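Local atomic coordinates of fructose-2,6-bisphosphatase TIGAR B (Danio rerio, PDB entry 3E9D), a protein that probably hydrolyses fructose 2,6-bisphosphate, and also fructose 1,6-bisphosphate, and so acts as a negative regulator of glycolysis. Residues A[11-15]-A[16-20]; A[31-34]-A[35-39]. One frame throughout, in Å; residues are numbered along the deposited sequence.

Interaction 1 of 2, residues A[11-15]-A[16-20]. With PO4 (phosphate ion), chain C.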
loop_
_atom_site.group_PDB
_atom_site.type_symbol
_atom_site.label_atom_id
_atom_site.label_comp_id
_atom_site.label_asym_id
_atom_site.label_seq_id
_atom_site.Cartn_x
_atom_site.Cartn_y
_atom_site.Cartn_z
ATOM N N HIS A 11 -1.063 5.446 -6.171
ATOM C CA HIS A 11 -1.320 6.803 -6.683
ATOM C C HIS A 11 -2.142 6.765 -7.991
ATOM O O HIS A 11 -2.146 5.755 -8.724
ATOM C CB HIS A 11 0.021 7.533 -6.939
ATOM C CG HIS A 11 0.757 6.986 -8.118
ATOM N ND1 HIS A 11 0.481 7.382 -9.408
ATOM C CD2 HIS A 11 1.696 6.014 -8.213
ATOM C CE1 HIS A 11 1.227 6.693 -10.252
ATOM N NE2 HIS A 11 1.970 5.850 -9.555
ATOM N N GLY A 12 -2.774 7.890 -8.317
ATOM C CA GLY A 12 -3.539 8.015 -9.564
ATOM C C GLY A 12 -2.641 8.098 -10.787
ATOM O O GLY A 12 -1.461 8.404 -10.667
ATOM N N GLU A 13 -3.212 7.851 -11.962
ATOM C CA GLU A 13 -2.481 7.880 -13.235
ATOM C C GLU A 13 -1.660 9.149 -13.522
ATOM O O GLU A 13 -2.138 10.269 -13.291
ATOM C CB GLU A 13 -3.465 7.659 -14.380
ATOM C CG GLU A 13 -2.803 7.254 -15.665
ATOM C CD GLU A 13 -3.813 7.002 -16.758
ATOM O OE1 GLU A 13 -4.423 5.909 -16.798
ATOM O OE2 GLU A 13 -3.994 7.904 -17.578
ATOM N N THR A 14 -0.423 8.952 -13.996
ATOM C CA THR A 14 0.409 10.032 -14.547
ATOM C C THR A 14 0.491 9.842 -16.056
ATOM O O THR A 14 0.092 8.788 -16.587
ATOM C CB THR A 14 1.848 9.999 -13.983
ATOM O OG1 THR A 14 2.464 8.764 -14.369
ATOM C CG2 THR A 14 1.846 10.116 -12.455
ATOM N N GLN A 15 1.034 10.836 -16.757
ATOM C CA GLN A 15 1.244 10.678 -18.200
ATOM C C GLN A 15 2.234 9.545 -18.482
ATOM O O GLN A 15 2.080 8.835 -19.479
ATOM C CB GLN A 15 1.674 11.985 -18.891
ATOM C CG GLN A 15 1.628 11.895 -20.444
ATOM C CD GLN A 15 0.213 11.645 -20.990
ATOM O OE1 GLN A 15 -0.761 12.218 -20.504
ATOM N NE2 GLN A 15 0.103 10.792 -22.006
ATOM N N TYR A 16 3.217 9.355 -17.593
ATOM C CA TYR A 16 4.162 8.233 -17.728
ATOM C C TYR A 16 3.446 6.881 -17.687
ATOM O O TYR A 16 3.739 6.008 -18.514
ATOM C CB TYR A 16 5.276 8.288 -16.662
ATOM C CG TYR A 16 6.499 9.098 -17.063
ATOM C CD1 TYR A 16 6.372 10.310 -17.742
ATOM C CD2 TYR A 16 7.782 8.664 -16.737
ATOM C CE1 TYR A 16 7.499 11.061 -18.102
ATOM C CE2 TYR A 16 8.918 9.406 -17.094
ATOM C CZ TYR A 16 8.767 10.598 -17.772
ATOM O OH TYR A 16 9.881 11.335 -18.114
ATOM N N ASN A 17 2.515 6.719 -16.738
ATOM C CA ASN A 17 1.687 5.510 -16.653
ATOM C C ASN A 17 0.948 5.280 -17.972
ATOM O O ASN A 17 0.988 4.180 -18.532
ATOM C CB ASN A 17 0.662 5.598 -15.517
ATOM C CG ASN A 17 1.285 5.542 -14.125
ATOM O OD1 ASN A 17 0.721 6.086 -13.178
ATOM N ND2 ASN A 17 2.451 4.906 -13.995
ATOM N N ARG A 18 0.288 6.325 -18.467
ATOM C CA ARG A 18 -0.462 6.236 -19.707
ATOM C C ARG A 18 0.432 5.818 -20.896
ATOM O O ARG A 18 0.031 5.000 -21.716
ATOM C CB ARG A 18 -1.172 7.567 -19.996
ATOM C CG ARG A 18 -1.782 7.691 -21.403
ATOM C CD ARG A 18 -3.023 6.832 -21.581
ATOM N NE ARG A 18 -4.042 7.129 -20.567
ATOM C CZ ARG A 18 -4.943 8.116 -20.652
ATOM N NH1 ARG A 18 -4.965 8.938 -21.713
ATOM N NH2 ARG A 18 -5.817 8.291 -19.663
ATOM N N ASP A 19 1.634 6.384 -20.978
ATOM C CA ASP A 19 2.529 6.097 -22.103
ATOM C C ASP A 19 3.358 4.838 -21.878
ATOM O O ASP A 19 4.192 4.491 -22.702
ATOM C CB ASP A 19 3.433 7.297 -22.383
ATOM C CG ASP A 19 2.647 8.541 -22.758
ATOM O OD1 ASP A 19 1.517 8.407 -23.271
ATOM O OD2 ASP A 19 3.155 9.659 -22.526
ATOM N N LYS A 20 3.106 4.156 -20.765
ATOM C CA LYS A 20 3.800 2.925 -20.368
ATOM C C LYS A 20 5.319 3.106 -20.291
ATOM O O LYS A 20 6.099 2.262 -20.761
ATOM C CB LYS A 20 3.393 1.746 -21.257
ATOM C CG LYS A 20 1.893 1.500 -21.275
ATOM C CD LYS A 20 1.547 0.326 -22.165
ATOM C CE LYS A 20 0.020 0.100 -22.237
ATOM N NZ LYS A 20 -0.535 -0.304 -20.899
HETATM P P PO4 C . 4.236 3.835 -10.057
HETATM O O1 PO4 C . 4.916 4.953 -9.308
HETATM O O2 PO4 C . 3.154 3.162 -9.245
HETATM O O3 PO4 C . 3.581 4.364 -11.312
HETATM O O4 PO4 C . 5.262 2.810 -10.492
HETATM O O HOH W 1 -6.560 5.483 -18.294
#

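Interaction 2 of 2, residues A[31-34]-A[35-39]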
loop_
_atom_site.group_PDB
_atom_site.type_symbol
_atom_site.label_atom_id
_atom_site.label_comp_id
_atom_site.label_asym_id
_atom_site.label_seq_id
_atom_site.Cartn_x
_atom_site.Cartn_y
_atom_site.Cartn_z
ATOM N N LEU A 31 0.184 13.999 -11.183
ATOM C CA LEU A 31 -1.009 13.351 -11.717
ATOM C C LEU A 31 -1.390 13.993 -13.040
ATOM O O LEU A 31 -1.226 15.201 -13.220
ATOM C CB LEU A 31 -2.191 13.519 -10.756
ATOM C CG LEU A 31 -2.134 12.873 -9.363
ATOM C CD1 LEU A 31 -3.417 13.200 -8.567
ATOM C CD2 LEU A 31 -1.944 11.388 -9.498
ATOM N N SER A 32 -1.888 13.175 -13.953
ATOM C CA SER A 32 -2.528 13.664 -15.164
ATOM C C SER A 32 -3.973 14.026 -14.815
ATOM O O SER A 32 -4.429 13.808 -13.677
ATOM C CB SER A 32 -2.516 12.577 -16.228
ATOM O OG SER A 32 -3.381 11.522 -15.850
ATOM N N ASP A 33 -4.690 14.583 -15.783
ATOM C CA ASP A 33 -6.126 14.833 -15.599
ATOM C C ASP A 33 -6.873 13.566 -15.199
ATOM O O ASP A 33 -7.722 13.592 -14.294
ATOM C CB ASP A 33 -6.786 15.425 -16.841
ATOM C CG ASP A 33 -8.224 15.887 -16.549
ATOM O OD1 ASP A 33 -8.385 16.731 -15.633
ATOM O OD2 ASP A 33 -9.187 15.388 -17.179
ATOM N N THR A 34 -6.551 12.456 -15.859
ATOM C CA THR A 34 -7.132 11.160 -15.497
ATOM C C THR A 34 -6.852 10.804 -14.023
ATOM O O THR A 34 -7.757 10.373 -13.305
ATOM C CB THR A 34 -6.592 10.061 -16.412
ATOM O OG1 THR A 34 -6.875 10.413 -17.765
ATOM C CG2 THR A 34 -7.221 8.712 -16.105
ATOM N N GLY A 35 -5.609 11.010 -13.586
ATOM C CA GLY A 35 -5.197 10.709 -12.211
ATOM C C GLY A 35 -5.977 11.487 -11.168
ATOM O O GLY A 35 -6.329 10.946 -10.127
ATOM N N HIS A 36 -6.207 12.772 -11.444
ATOM C CA HIS A 36 -7.014 13.627 -10.589
ATOM C C HIS A 36 -8.412 13.053 -10.440
ATOM O O HIS A 36 -8.962 13.039 -9.344
ATOM C CB HIS A 36 -7.099 15.040 -11.175
ATOM C CG HIS A 36 -5.928 15.897 -10.822
ATOM N ND1 HIS A 36 -5.864 16.616 -9.647
ATOM C CD2 HIS A 36 -4.759 16.118 -11.467
ATOM C CE1 HIS A 36 -4.718 17.272 -9.596
ATOM N NE2 HIS A 36 -4.028 16.988 -10.690
ATOM N N GLN A 37 -8.972 12.576 -11.548
ATOM C CA GLN A 37 -10.300 11.953 -11.527
ATOM C C GLN A 37 -10.316 10.655 -10.747
ATOM O O GLN A 37 -11.259 10.389 -9.993
ATOM C CB GLN A 37 -10.768 11.645 -12.953
ATOM C CG GLN A 37 -11.264 12.821 -13.691
ATOM C CD GLN A 37 -11.523 12.495 -15.134
ATOM O OE1 GLN A 37 -12.588 12.002 -15.473
ATOM N NE2 GLN A 37 -10.545 12.762 -15.997
ATOM N N GLN A 38 -9.298 9.826 -10.952
ATOM C CA GLN A 38 -9.273 8.538 -10.258
ATOM C C GLN A 38 -9.121 8.753 -8.752
ATOM O O GLN A 38 -9.767 8.064 -7.966
ATOM C CB GLN A 38 -8.159 7.636 -10.775
ATOM C CG GLN A 38 -8.266 7.264 -12.251
ATOM C CD GLN A 38 -7.009 6.539 -12.711
ATOM O OE1 GLN A 38 -5.915 6.788 -12.201
ATOM N NE2 GLN A 38 -7.162 5.637 -13.658
ATOM N N ALA A 39 -8.290 9.729 -8.371
ATOM C CA ALA A 39 -8.036 10.054 -6.954
ATOM C C ALA A 39 -9.297 10.558 -6.278
ATOM O O ALA A 39 -9.582 10.193 -5.139
ATOM C CB ALA A 39 -6.903 11.085 -6.813
HETATM O O HOH W 2 -1.257 17.324 -11.476
HETATM O O HOH W 3 -9.389 11.449 -18.570
#

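Interaction 1 of 2, residues A[11-15]-A[16-20]
His11 and Asn17 approach from opposite directions, imidazole and amide nearly coplanar (22° apart), with Asn17 OD1 3.0 Å from His11 CE1 at the ring edge. Both reach one bound phosphate ion: Asn17 ND2 donates to its O3 over 3.0 Å, almost straight. His11, the residue that forms the tele-phosphohistidine intermediate, has the phosphorus in its ring plane at the edge, doubtfully close to NE2. His11 ND1 donates to Gly12 O, above the carbonyl plane, though the 2.5 Å length is doubtfully short. An alanine at His11 would remove the nitrogen that takes the phosphoryl group and would probably open a gap between Asn17 OD1 and the phosphate. Asn17 OD1 has two donors, Thr14 N at 3.2 Å, well above the carbonyl plane, and Asn217 ND2. Thr14 OG1, turned between backbone N and carbonyl carbon (chi1 62°), takes Asn17 N at 3.1 Å and also bonds Gln23 NE2. The mutual bonds of Thr14 and Asn17 make a capping box at the start of helix 15-18, continued by Arg18 N to Thr14 O and Asp19 N to Gln15 O. Glu13 OE2 forms a salt bridge with Arg18 NH2 at 2.8 Å, the carboxylate almost perpendicular to the guanidinium, and a water joins Glu13 OE1 to the same nitrogen. Gln15 NE2 donates to Asp19 OD1 at 3.0 Å, out of the carboxylate plane, and weakly to OD2. Lys20 ends the turn in a Schellman motif. Arg10, His11 and Gly12 form the Arg-His-Gly motif of the histidine phosphatase superfamily, whose phosphate pocket Arg61, His183 and Gly184 complete.

Interaction 2 of 2, residues A[31-34]-A[35-39]
The His36 imidazole has the Leu31 CD1 methyl over one face, 4.2 Å from the ring centroid and only 2° off the normal, a CH-pi contact. At the ring edge Ser32 O lies near the plane, 3.2 Å from His36 CD2, and an in-plane water binds NE2. That water also donates to Leu31 O, so it bridges the imidazole to the backbone five residues earlier. The contact is the N-terminal turn of helix 33-45, with Ser32 at the N-cap and Leu31 just before it folded back against the first turn. Leu31 CG stands anti to its carbonyl carbon (chi1 -65°), which together with an extended chi2 brings CD1 over the ring and also to the Ala39 CB methyl, one turn further along; Ile68 of helix 60-71 touches Leu31, His36 and Ala39, extending this apolar patch. Ser32 OG lies 3.2 Å from Gly35 N and is hydrogen-bonded to Glu13 O. The helix proper begins with His36 N to Ser32 O at 3.0 Å, nearly along the C=O axis. Gln37 N on Asp33 O and Gln38 N on Thr34 O continue the series. Asp33 O accepts a second, weak bond from Gln37 NE2, whose amide is turned 43° from the Asp33 carboxylate. Gln38 packs the stem of its side chain against the preceding turn, CG 3.3 Å from Thr34 O, and its extended chain carries OE1 out to Glu13 N. On the solvent side a further water sits 2.8 Å from Thr34 OG1 and accepts a weak bond from Gln37 NE2.

How the interactions relate
Strand 2-10 leads straight into interaction 1, where the chain turns past the catalytic histidine and makes the short helix 15-18. A loop then brings it back to residues 31-39, where interaction 2 opens helix 33-45. The two contacts are in series: each closes a local turn, and they neither nest nor cross. They nevertheless touch, their centres about 9 Å apart. Glu13 is held by the start of helix 33-45, its backbone O probably taking a hydrogen bond from Ser32 N. Leu31 CD2 packs against Gly12 O, and Arg18 NH2 lies beside Thr34 OG1. The loop after the first strand is thereby tied to the N-terminal end of helix 33-45.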